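Local atomic coordinates of telomerase reverse transcriptase (PDB entry 4LMO), a protein that serves as the catalytic subunit of telomerase, a reverse transcriptase that extends chromosome ends by copying a template within its RNA, and is represented here by its RNA-binding domain. Residues R41-I46 and L205-D210; V47-V52 and K63-R68; S89-K94 and R127-A132; R121-V126 and A150-F155. All coordinates share one frame; numbering follows the deposited sequence.

Interaction 1. Residues R41-I46 and L205-D210; sequences RDLIRI and LAWLLD
Leu43 meets Trp207 through one methyl branch, CD1, which approaches the six-membered part of the indole obliquely. CD1 lies 3.8 Å from CZ2 of Trp207 and 4.1 Å from its CH2, so the methyl sits by the far rim of the ring system. The bond leaving the Leu43 backbone does not aim at the other helix. With CG anti to the backbone N (chi1 -174°), however, the branched end swings nearer, and the two side chains cross at about a right angle. One helical turn further on, Ile46 does point at its partner: its CG2 methyl comes within 4.3 Å of NE1 of Trp207, again at an oblique angle. The indole is therefore met at two places by one helix, on its benzo part by Leu43 and on its pyrrole part by Ile46. Trp207 bridges the helices: its CB points toward 41-46 and CG is anti to the backbone N (chi1 173°), which carries the indole across; the nearest CA atoms, those of Ile46 and Trp207, remain 9.1 Å apart. No hydrogen bond joins the segments, and the 112 Å² they bury rests on these few side chains. All three are buried. Val47 packs on the same indole, giving the i, i+3, i+4 spacing of one helix face, while Leu24 adds a loop side chain. Leu43 also touches Phe76 and Leu79 of helix 73-85. Such apolar packing between the short helix 40-48 and the long helix 191-220 belongs to the core of the largely helical telomerase RNA-binding domain.

Interaction 2. Residues V47-V52 and K63-R68; sequences VFFEGV and KKLPRR
Leu65 and Pro66 are the residues of 63-68 that reach Phe49, and they do so one after the other at the far end of its ring. The backbone-to-CB bond of Leu65 does not face the other segment, yet the end of its side chain draws nearer. CG stands anti to the carbonyl carbon (chi1 -75°), and from there the CD2 methyl comes to 3.7 Å from CE2 of Phe49. The same methyl is 4.1 Å from CZ of Phe49, so it bridges two neighbouring ring carbons obliquely. Pro66 follows; it and Phe49 run toward each other, and its ring carbon CD lies 4.1 Å from CZ of Phe49, again obliquely. Pro66 occupies the N-cap position of helix 67-70, hence the aromatic end abuts the start of that helix. Phe49 is the first residue to leave helical backbone angles after helix 40-48; its CB points toward the second segment, and with CG likewise anti to the carbonyl carbon (chi1 -64°) the CE2-CZ end of the ring meets Leu65 and Pro66. Packing is the whole of the contact: no hydrogen bond crosses it, and the buried surface is a modest 98 Å², near the protein surface. Leu65 begins a short region that probably contacts the RNA template. Arg68, slightly further along, forms a salt bridge with Glu193 of helix 191-220. Phe49 is also engaged by Arg45 in a cation-pi contact and edge-to-face by the ring of Phe69, while Leu65 rests on Ile44 and Arg45. The loop thus lies against the C-terminal end of helix 40-48, with helix 191-220 reached through Arg68.

Interaction 3. Residues S89-K94 and R127-A132; sequences SRLLQK and RECLLA
Leu91 directs its side chain at the helix carrying Glu128 and Cys129, and each of its methyl groups has a different partner. CG is anti to the carbonyl carbon (chi1 -69°), a torsion that lets the fork straddle two consecutive residues. CD2 lies 3.9 Å from CB of Glu128, the two side chains crossing at about a right angle. CD1 is 4.3 Å from SG of Cys129, an apolar contact with a sulfur whose bond from the backbone does not aim at Leu91. The helices come close here, the CA atoms of Leu91 and Glu128 being 7.1 Å apart. Glu128 touches Leu91 with its aliphatic base; a bend at chi2 (-52°) then folds the chain, and its carboxylate pairs with Arg127 in the same segment. In that salt bridge NH2 of Arg127 is modelled 2.5 Å from OE2 of Glu128, so short that the exact length is doubtful. Lys94 NZ stands 6.8 Å from OE1 of Glu128, too far for contact although the charges are opposite. Cys86 lies beside both Leu91 and Ala132. Without any hydrogen bond across it, the contact draws its cohesion from apolar packing, the Glu128 charge being probably balanced by Arg127 of its own helix, with no charged group of 89-94 in contact with it.

Interaction 4. Residues R121-V126 and A150-F155; sequences RVYLFV and ARVRFF
The Tyr123 ring carries the CD methylene of Arg153 over one face and the CG1 methyl of Val152 at its edge. CD of Arg153 sits 3.9 Å from the ring centroid and 20° off the normal, a CH-pi contact displaced toward CG of the ring. It is this methylene and not the guanidinium that lies over the ring, the guanidinium meeting CB of Tyr123 only obliquely. A bend in the arginine chain (chi2 69°) lays the methylene there, and the two side chains cross at about a right angle. The ring also presses on the backbone, with CD1 of Tyr123 3.7 Å from CA of Arg153. Val152 CG1 lies 4.1 Å from CD1 of Tyr123. The same methyl meets CG1 of Val126 at 3.8 Å, one turn along the first helix, so Val152 joins both residues. A serine in place of Tyr123 would probably leave the Arg153 methylene without its aromatic platform and open a gap beside Val152. No hydrogen bond crosses this interface, which buries 211 Å². The segment axes run near antiparallel, at 147°, and approach to 9.7 Å. Tyr123 further touches Phe149 and Leu156, keeping helix 119-133 against helix 142-158, while Val126 and Phe155 reach helix 191-220, which packs on both.

Overall arrangement
From the N terminus, helix 40-48 opens interaction 1, whose loop closes 159 residues later at 205-210 and encloses the other three contacts. Interaction 2 closes first, over a short loop ending at 63-68. Interactions 3 and 4 follow in series with it and cross one another, since 121-126 falls between 89-94 and 127-132, while 150-155 comes after both. They share helix 119-133 and touch where Leu92 meets Phe125. Interactions 1 and 2 share the region of helix 40-48 and are joined by the Arg45-Glu50 salt bridge. Helix 191-220 links interaction 1 to the other two contacts: Leu208 packs on Leu130 of interaction 3, and Leu209 on Val152 and Phe155 of interaction 4. Interaction 2 lies about 29 Å, centre to centre, from both.

Interaction 1. Residues R41-I46 and L205-D210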
# COMPACT_ATOMS: atom_id res chain seq x y z
N ARG A 41 -16.05 -5.06 5.94
CA ARG A 41 -16.64 -4.05 6.81
C ARG A 41 -15.57 -3.33 7.64
O ARG A 41 -15.65 -2.11 7.83
CB ARG A 41 -17.70 -4.73 7.69
CG ARG A 41 -18.01 -4.08 9.03
CD ARG A 41 -18.59 -5.12 9.99
NE ARG A 41 -17.55 -5.92 10.65
CZ ARG A 41 -17.12 -7.11 10.24
NH1 ARG A 41 -16.17 -7.73 10.92
NH2 ARG A 41 -17.62 -7.69 9.15
N ASP A 42 -14.59 -4.08 8.13
CA ASP A 42 -13.46 -3.52 8.87
C ASP A 42 -12.65 -2.55 8.00
O ASP A 42 -12.28 -1.46 8.45
CB ASP A 42 -12.54 -4.62 9.41
CG ASP A 42 -13.25 -5.56 10.38
OD1 ASP A 42 -13.98 -5.07 11.28
OD2 ASP A 42 -13.07 -6.78 10.24
N LEU A 43 -12.40 -2.95 6.75
CA LEU A 43 -11.63 -2.12 5.82
C LEU A 43 -12.33 -0.81 5.49
O LEU A 43 -11.69 0.24 5.43
CB LEU A 43 -11.29 -2.89 4.53
CG LEU A 43 -10.36 -2.17 3.54
CD1 LEU A 43 -9.04 -1.77 4.19
CD2 LEU A 43 -10.12 -3.02 2.31
N ILE A 44 -13.65 -0.87 5.28
CA ILE A 44 -14.46 0.33 5.06
C ILE A 44 -14.30 1.33 6.21
O ILE A 44 -14.22 2.54 5.99
CB ILE A 44 -15.95 -0.04 4.82
CG1 ILE A 44 -16.09 -0.77 3.48
CG2 ILE A 44 -16.84 1.20 4.87
CD1 ILE A 44 -17.45 -1.37 3.23
N ARG A 45 -14.22 0.80 7.43
CA ARG A 45 -13.97 1.60 8.63
C ARG A 45 -12.61 2.29 8.59
O ARG A 45 -12.51 3.49 8.89
CB ARG A 45 -14.06 0.71 9.88
CG ARG A 45 -15.48 0.32 10.25
CD ARG A 45 -16.10 1.41 11.09
NE ARG A 45 -17.54 1.49 10.91
CZ ARG A 45 -18.30 2.45 11.42
NH1 ARG A 45 -17.78 3.42 12.15
NH2 ARG A 45 -19.61 2.43 11.19
N ILE A 46 -11.57 1.54 8.22
CA ILE A 46 -10.21 2.05 8.12
C ILE A 46 -10.09 3.12 7.03
O ILE A 46 -9.41 4.13 7.22
CB ILE A 46 -9.20 0.91 7.84
CG1 ILE A 46 -9.23 -0.12 8.98
CG2 ILE A 46 -7.79 1.46 7.66
CD1 ILE A 46 -8.58 -1.45 8.66
N LEU A 205 -9.05 7.01 -2.98
CA LEU A 205 -7.87 7.25 -3.81
C LEU A 205 -6.66 7.68 -2.98
O LEU A 205 -5.54 7.24 -3.24
CB LEU A 205 -8.18 8.27 -4.92
CG LEU A 205 -8.51 7.75 -6.33
CD1 LEU A 205 -9.40 6.52 -6.35
CD2 LEU A 205 -9.11 8.86 -7.20
N ALA A 206 -6.90 8.53 -1.98
CA ALA A 206 -5.83 8.99 -1.09
C ALA A 206 -5.33 7.86 -0.19
O ALA A 206 -4.12 7.76 0.06
CB ALA A 206 -6.29 10.17 -0.25
N TRP A 207 -6.25 7.02 0.29
CA TRP A 207 -5.88 5.82 1.05
C TRP A 207 -5.06 4.89 0.21
O TRP A 207 -4.09 4.30 0.68
CB TRP A 207 -7.10 5.07 1.56
CG TRP A 207 -6.76 3.75 2.21
CD1 TRP A 207 -6.31 3.54 3.52
CD2 TRP A 207 -6.80 2.41 1.60
NE1 TRP A 207 -6.09 2.20 3.75
CE2 TRP A 207 -6.36 1.47 2.64
CE3 TRP A 207 -7.15 1.91 0.35
CZ2 TRP A 207 -6.28 0.10 2.42
CZ3 TRP A 207 -7.06 0.52 0.13
CH2 TRP A 207 -6.64 -0.36 1.14
N LEU A 208 -5.45 4.76 -1.06
CA LEU A 208 -4.84 3.83 -1.99
C LEU A 208 -3.36 4.16 -2.23
O LEU A 208 -2.54 3.26 -2.41
CB LEU A 208 -5.62 3.84 -3.31
CG LEU A 208 -5.70 2.57 -4.17
CD1 LEU A 208 -6.15 1.36 -3.37
CD2 LEU A 208 -6.64 2.81 -5.34
N LEU A 209 -3.03 5.45 -2.21
CA LEU A 209 -1.64 5.87 -2.36
C LEU A 209 -0.89 5.80 -1.03
O LEU A 209 0.17 5.18 -0.94
CB LEU A 209 -1.56 7.28 -2.96
CG LEU A 209 -0.17 7.77 -3.41
CD1 LEU A 209 0.47 6.81 -4.40
CD2 LEU A 209 -0.25 9.16 -4.02
N ASP A 210 -1.45 6.42 0.01
CA ASP A 210 -0.80 6.53 1.31
C ASP A 210 -0.80 5.21 2.08
O ASP A 210 0.22 4.81 2.65
CB ASP A 210 -1.46 7.62 2.15
CG ASP A 210 -0.86 7.75 3.53
OD1 ASP A 210 0.25 8.30 3.65
OD2 ASP A 210 -1.50 7.29 4.50

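Interaction 2. Residues V47-V52 and K63-R68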
# COMPACT_ATOMS: atom_id res chain seq x y z
N VAL A 47 -10.78 2.91 5.91
CA VAL A 47 -10.68 3.81 4.76
C VAL A 47 -11.53 5.08 4.92
O VAL A 47 -11.07 6.17 4.60
CB VAL A 47 -11.01 3.09 3.44
CG1 VAL A 47 -10.91 4.03 2.25
CG2 VAL A 47 -10.09 1.89 3.24
N PHE A 48 -12.75 4.93 5.43
CA PHE A 48 -13.73 6.03 5.40
C PHE A 48 -14.16 6.62 6.74
O PHE A 48 -14.66 7.74 6.77
CB PHE A 48 -14.98 5.62 4.61
CG PHE A 48 -14.70 5.19 3.20
CD1 PHE A 48 -14.30 6.12 2.24
CD2 PHE A 48 -14.85 3.86 2.83
CE1 PHE A 48 -14.04 5.72 0.94
CE2 PHE A 48 -14.60 3.46 1.52
CZ PHE A 48 -14.19 4.39 0.58
N PHE A 49 -13.97 5.87 7.82
CA PHE A 49 -14.52 6.27 9.12
C PHE A 49 -13.44 6.55 10.18
O PHE A 49 -12.90 7.67 10.23
CB PHE A 49 -15.56 5.26 9.61
CG PHE A 49 -16.78 5.17 8.72
CD1 PHE A 49 -17.90 5.97 8.96
CD2 PHE A 49 -16.81 4.30 7.63
CE1 PHE A 49 -19.01 5.90 8.13
CE2 PHE A 49 -17.92 4.22 6.81
CZ PHE A 49 -19.03 5.03 7.06
N GLU A 50 -13.12 5.56 11.01
CA GLU A 50 -12.17 5.75 12.11
C GLU A 50 -10.72 5.94 11.69
O GLU A 50 -9.96 6.63 12.37
CB GLU A 50 -12.26 4.60 13.12
CG GLU A 50 -13.43 4.69 14.08
CD GLU A 50 -14.70 4.04 13.55
OE1 GLU A 50 -14.71 3.63 12.38
OE2 GLU A 50 -15.68 3.93 14.32
N GLY A 51 -10.33 5.33 10.57
CA GLY A 51 -8.93 5.30 10.16
C GLY A 51 -8.26 4.02 10.63
O GLY A 51 -8.94 3.08 11.04
N VAL A 52 -6.93 4.00 10.58
CA VAL A 52 -6.15 2.81 10.96
C VAL A 52 -6.32 2.37 12.42
O VAL A 52 -6.21 1.19 12.74
CB VAL A 52 -4.63 2.96 10.65
CG1 VAL A 52 -4.38 2.87 9.16
CG2 VAL A 52 -4.07 4.25 11.22
N LYS A 63 -22.29 3.40 14.46
CA LYS A 63 -21.78 2.05 14.68
C LYS A 63 -22.17 1.14 13.51
O LYS A 63 -21.33 0.41 12.97
CB LYS A 63 -22.29 1.49 16.02
CG LYS A 63 -22.09 -0.00 16.24
CD LYS A 63 -20.62 -0.39 16.36
CE LYS A 63 -20.46 -1.90 16.41
NZ LYS A 63 -19.04 -2.32 16.28
N LYS A 64 -23.44 1.18 13.12
CA LYS A 64 -23.92 0.48 11.94
C LYS A 64 -23.55 1.29 10.70
O LYS A 64 -23.66 2.52 10.70
CB LYS A 64 -25.44 0.27 12.01
CG LYS A 64 -26.01 -0.59 10.89
CD LYS A 64 -27.46 -0.97 11.16
CE LYS A 64 -27.98 -1.91 10.08
NZ LYS A 64 -29.27 -2.54 10.47
N LEU A 65 -23.10 0.59 9.66
CA LEU A 65 -22.77 1.23 8.39
C LEU A 65 -24.01 1.79 7.70
O LEU A 65 -25.01 1.07 7.57
CB LEU A 65 -22.07 0.24 7.45
CG LEU A 65 -20.61 -0.14 7.71
CD1 LEU A 65 -20.21 -1.31 6.82
CD2 LEU A 65 -19.67 1.04 7.49
N PRO A 66 -23.97 3.06 7.26
CA PRO A 66 -25.02 3.62 6.41
C PRO A 66 -25.21 2.78 5.15
O PRO A 66 -24.30 2.06 4.75
CB PRO A 66 -24.48 5.00 6.04
CG PRO A 66 -23.57 5.36 7.16
CD PRO A 66 -22.93 4.06 7.58
N ARG A 67 -26.39 2.87 4.54
CA ARG A 67 -26.73 2.03 3.38
C ARG A 67 -25.71 2.16 2.25
O ARG A 67 -25.34 1.16 1.63
CB ARG A 67 -28.15 2.33 2.88
CG ARG A 67 -28.76 1.19 2.08
CD ARG A 67 -30.07 1.58 1.42
NE ARG A 67 -30.44 0.63 0.37
CZ ARG A 67 -30.16 0.79 -0.93
NH1 ARG A 67 -29.51 1.86 -1.36
NH2 ARG A 67 -30.54 -0.14 -1.80
N ARG A 68 -25.27 3.39 1.99
CA ARG A 68 -24.27 3.69 0.96
C ARG A 68 -22.99 2.88 1.16
O ARG A 68 -22.48 2.27 0.22
CB ARG A 68 -23.95 5.19 0.95
CG ARG A 68 -23.33 5.70 -0.35
CD ARG A 68 -22.72 7.08 -0.19
NE ARG A 68 -23.71 8.14 -0.02
CZ ARG A 68 -24.18 8.91 -1.00
NH1 ARG A 68 -23.77 8.75 -2.25
NH2 ARG A 68 -25.08 9.85 -0.72

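Interaction 3. Residues S89-K94 and R127-A132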
# COMPACT_ATOMS: atom_id res chain seq x y z
N SER A 89 5.63 -12.22 -3.16
CA SER A 89 7.00 -12.67 -3.40
C SER A 89 7.26 -12.92 -4.88
O SER A 89 8.27 -12.47 -5.41
CB SER A 89 7.32 -13.92 -2.57
OG SER A 89 7.33 -13.61 -1.19
N ARG A 90 6.33 -13.62 -5.54
CA ARG A 90 6.41 -13.84 -6.99
C ARG A 90 6.47 -12.53 -7.76
O ARG A 90 7.30 -12.37 -8.66
CB ARG A 90 5.22 -14.68 -7.49
CG ARG A 90 5.35 -16.18 -7.29
CD ARG A 90 4.62 -16.91 -8.41
NE ARG A 90 4.08 -18.20 -7.98
CZ ARG A 90 2.80 -18.43 -7.69
NH1 ARG A 90 1.91 -17.45 -7.78
NH2 ARG A 90 2.41 -19.64 -7.32
N LEU A 91 5.60 -11.59 -7.41
CA LEU A 91 5.54 -10.29 -8.08
C LEU A 91 6.79 -9.44 -7.86
O LEU A 91 7.20 -8.70 -8.76
CB LEU A 91 4.27 -9.52 -7.69
CG LEU A 91 2.94 -10.10 -8.20
CD1 LEU A 91 1.77 -9.39 -7.54
CD2 LEU A 91 2.83 -10.01 -9.72
N LEU A 92 7.39 -9.54 -6.68
CA LEU A 92 8.70 -8.94 -6.43
C LEU A 92 9.79 -9.65 -7.23
O LEU A 92 10.72 -9.01 -7.74
CB LEU A 92 9.04 -8.97 -4.93
CG LEU A 92 8.37 -7.96 -3.99
CD1 LEU A 92 8.46 -8.42 -2.55
CD2 LEU A 92 8.95 -6.56 -4.15
N GLN A 93 9.67 -10.97 -7.34
CA GLN A 93 10.65 -11.80 -8.05
C GLN A 93 10.56 -11.65 -9.57
O GLN A 93 11.52 -11.96 -10.28
CB GLN A 93 10.50 -13.27 -7.66
CG GLN A 93 11.23 -13.65 -6.38
CD GLN A 93 12.73 -13.39 -6.45
OE1 GLN A 93 13.26 -12.58 -5.69
NE2 GLN A 93 13.40 -14.06 -7.37
N LYS A 94 9.42 -11.18 -10.06
CA LYS A 94 9.25 -10.96 -11.49
C LYS A 94 9.28 -9.47 -11.86
O LYS A 94 8.95 -9.09 -12.99
CB LYS A 94 7.99 -11.67 -12.01
CG LYS A 94 6.67 -10.98 -11.66
CD LYS A 94 5.54 -11.98 -11.45
CE LYS A 94 5.12 -12.70 -12.72
NZ LYS A 94 3.81 -13.39 -12.55
N ARG A 127 2.42 -1.52 -9.40
CA ARG A 127 1.42 -1.55 -10.46
C ARG A 127 0.75 -2.91 -10.56
O ARG A 127 -0.48 -3.00 -10.67
CB ARG A 127 2.04 -1.18 -11.81
CG ARG A 127 1.02 -0.85 -12.89
CD ARG A 127 1.64 -0.94 -14.27
NE ARG A 127 1.86 -2.33 -14.68
CZ ARG A 127 2.58 -2.70 -15.74
NH1 ARG A 127 3.16 -1.79 -16.52
NH2 ARG A 127 2.71 -3.98 -16.03
N GLU A 128 1.56 -3.97 -10.51
CA GLU A 128 1.05 -5.34 -10.57
C GLU A 128 0.22 -5.69 -9.34
O GLU A 128 -0.75 -6.44 -9.43
CB GLU A 128 2.19 -6.35 -10.74
CG GLU A 128 2.91 -6.30 -12.09
CD GLU A 128 1.96 -6.36 -13.28
OE1 GLU A 128 1.03 -7.19 -13.27
OE2 GLU A 128 2.16 -5.57 -14.23
N CYS A 129 0.62 -5.15 -8.19
CA CYS A 129 -0.14 -5.31 -6.95
C CYS A 129 -1.52 -4.66 -7.05
O CYS A 129 -2.51 -5.26 -6.62
CB CYS A 129 0.64 -4.73 -5.77
SG CYS A 129 2.09 -5.70 -5.30
N LEU A 130 -1.58 -3.46 -7.61
CA LEU A 130 -2.86 -2.76 -7.81
C LEU A 130 -3.81 -3.54 -8.71
O LEU A 130 -5.01 -3.59 -8.45
CB LEU A 130 -2.63 -1.35 -8.38
CG LEU A 130 -2.03 -0.29 -7.45
CD1 LEU A 130 -1.40 0.83 -8.26
CD2 LEU A 130 -3.06 0.25 -6.47
N LEU A 131 -3.26 -4.16 -9.75
CA LEU A 131 -4.05 -4.97 -10.69
C LEU A 131 -4.55 -6.28 -10.08
O LEU A 131 -5.65 -6.74 -10.40
CB LEU A 131 -3.24 -5.26 -11.96
CG LEU A 131 -3.07 -4.13 -12.99
CD1 LEU A 131 -2.05 -4.54 -14.05
CD2 LEU A 131 -4.40 -3.76 -13.64
N ALA A 132 -3.74 -6.89 -9.21
CA ALA A 132 -4.09 -8.18 -8.61
C ALA A 132 -5.04 -8.06 -7.42
O ALA A 132 -5.79 -8.99 -7.12
CB ALA A 132 -2.83 -8.93 -8.21

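Interaction 4. Residues R121-V126 and A150-F155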
# COMPACT_ATOMS: atom_id res chain seq x y z
N ARG A 121 11.13 0.29 -11.40
CA ARG A 121 10.93 -1.10 -11.01
C ARG A 121 9.98 -1.21 -9.82
O ARG A 121 9.12 -2.10 -9.78
CB ARG A 121 12.27 -1.75 -10.64
CG ARG A 121 13.18 -1.98 -11.83
CD ARG A 121 12.76 -3.23 -12.56
NE ARG A 121 12.91 -3.10 -14.00
CZ ARG A 121 12.54 -4.02 -14.88
NH1 ARG A 121 11.98 -5.15 -14.47
NH2 ARG A 121 12.72 -3.79 -16.18
N VAL A 122 10.14 -0.30 -8.87
CA VAL A 122 9.24 -0.22 -7.71
C VAL A 122 7.83 0.12 -8.18
O VAL A 122 6.84 -0.35 -7.60
CB VAL A 122 9.76 0.80 -6.67
CG1 VAL A 122 8.74 1.01 -5.56
CG2 VAL A 122 11.08 0.33 -6.09
N TYR A 123 7.73 0.91 -9.25
CA TYR A 123 6.44 1.16 -9.89
C TYR A 123 5.82 -0.12 -10.46
O TYR A 123 4.64 -0.38 -10.24
CB TYR A 123 6.53 2.25 -10.97
CG TYR A 123 5.28 2.32 -11.81
CD1 TYR A 123 4.10 2.87 -11.30
CD2 TYR A 123 5.27 1.82 -13.11
CE1 TYR A 123 2.95 2.93 -12.06
CE2 TYR A 123 4.11 1.87 -13.89
CZ TYR A 123 2.96 2.42 -13.36
OH TYR A 123 1.82 2.47 -14.12
N LEU A 124 6.60 -0.89 -11.22
CA LEU A 124 6.08 -2.10 -11.86
C LEU A 124 5.51 -3.09 -10.84
O LEU A 124 4.41 -3.62 -11.03
CB LEU A 124 7.15 -2.77 -12.74
CG LEU A 124 7.62 -2.00 -13.98
CD1 LEU A 124 8.87 -2.65 -14.56
CD2 LEU A 124 6.53 -1.89 -15.03
N PHE A 125 6.25 -3.31 -9.76
CA PHE A 125 5.78 -4.13 -8.64
C PHE A 125 4.47 -3.59 -8.05
O PHE A 125 3.50 -4.33 -7.91
CB PHE A 125 6.84 -4.24 -7.55
CG PHE A 125 6.31 -4.72 -6.23
CD1 PHE A 125 5.87 -6.03 -6.07
CD2 PHE A 125 6.23 -3.86 -5.14
CE1 PHE A 125 5.37 -6.47 -4.86
CE2 PHE A 125 5.73 -4.29 -3.92
CZ PHE A 125 5.31 -5.61 -3.78
N VAL A 126 4.47 -2.31 -7.70
CA VAL A 126 3.29 -1.66 -7.13
C VAL A 126 2.11 -1.66 -8.11
O VAL A 126 0.96 -1.82 -7.70
CB VAL A 126 3.64 -0.24 -6.62
CG1 VAL A 126 2.47 0.73 -6.79
CG2 VAL A 126 4.09 -0.29 -5.17
N ALA A 150 -0.74 6.52 -13.72
CA ALA A 150 0.19 7.58 -14.12
C ALA A 150 0.55 8.48 -12.94
O ALA A 150 1.67 8.99 -12.88
CB ALA A 150 -0.40 8.40 -15.26
N ARG A 151 -0.39 8.67 -12.02
CA ARG A 151 -0.17 9.48 -10.83
C ARG A 151 0.79 8.80 -9.87
O ARG A 151 1.61 9.45 -9.24
CB ARG A 151 -1.49 9.78 -10.12
CG ARG A 151 -2.49 10.56 -10.95
CD ARG A 151 -2.12 12.03 -11.07
NE ARG A 151 -2.59 12.64 -12.31
CZ ARG A 151 -3.86 12.95 -12.59
NH1 ARG A 151 -4.83 12.69 -11.71
NH2 ARG A 151 -4.16 13.51 -13.75
N VAL A 152 0.67 7.48 -9.77
CA VAL A 152 1.57 6.67 -8.95
C VAL A 152 2.99 6.67 -9.55
O VAL A 152 3.97 6.83 -8.82
CB VAL A 152 1.02 5.23 -8.79
CG1 VAL A 152 2.02 4.33 -8.07
CG2 VAL A 152 -0.30 5.26 -8.03
N ARG A 153 3.07 6.53 -10.88
CA ARG A 153 4.35 6.57 -11.59
C ARG A 153 5.11 7.86 -11.31
O ARG A 153 6.29 7.83 -10.95
CB ARG A 153 4.15 6.39 -13.10
CG ARG A 153 5.42 6.52 -13.93
CD ARG A 153 6.37 5.36 -13.69
NE ARG A 153 7.73 5.60 -14.17
CZ ARG A 153 8.78 5.84 -13.39
NH1 ARG A 153 8.65 5.89 -12.07
NH2 ARG A 153 9.97 6.04 -13.93
N PHE A 154 4.42 8.99 -11.47
CA PHE A 154 4.99 10.30 -11.18
C PHE A 154 5.41 10.40 -9.71
O PHE A 154 6.50 10.89 -9.41
CB PHE A 154 3.99 11.42 -11.54
CG PHE A 154 4.45 12.79 -11.12
CD1 PHE A 154 5.34 13.51 -11.92
CD2 PHE A 154 4.01 13.35 -9.93
CE1 PHE A 154 5.78 14.77 -11.53
CE2 PHE A 154 4.44 14.61 -9.54
CZ PHE A 154 5.32 15.32 -10.34
N PHE A 155 4.53 9.94 -8.82
CA PHE A 155 4.77 9.98 -7.38
C PHE A 155 6.03 9.22 -6.98
O PHE A 155 6.85 9.73 -6.22
CB PHE A 155 3.54 9.44 -6.64
CG PHE A 155 3.68 9.44 -5.14
CD1 PHE A 155 3.55 10.62 -4.41
CD2 PHE A 155 3.93 8.25 -4.46
CE1 PHE A 155 3.68 10.61 -3.03
CE2 PHE A 155 4.05 8.24 -3.08
CZ PHE A 155 3.92 9.42 -2.37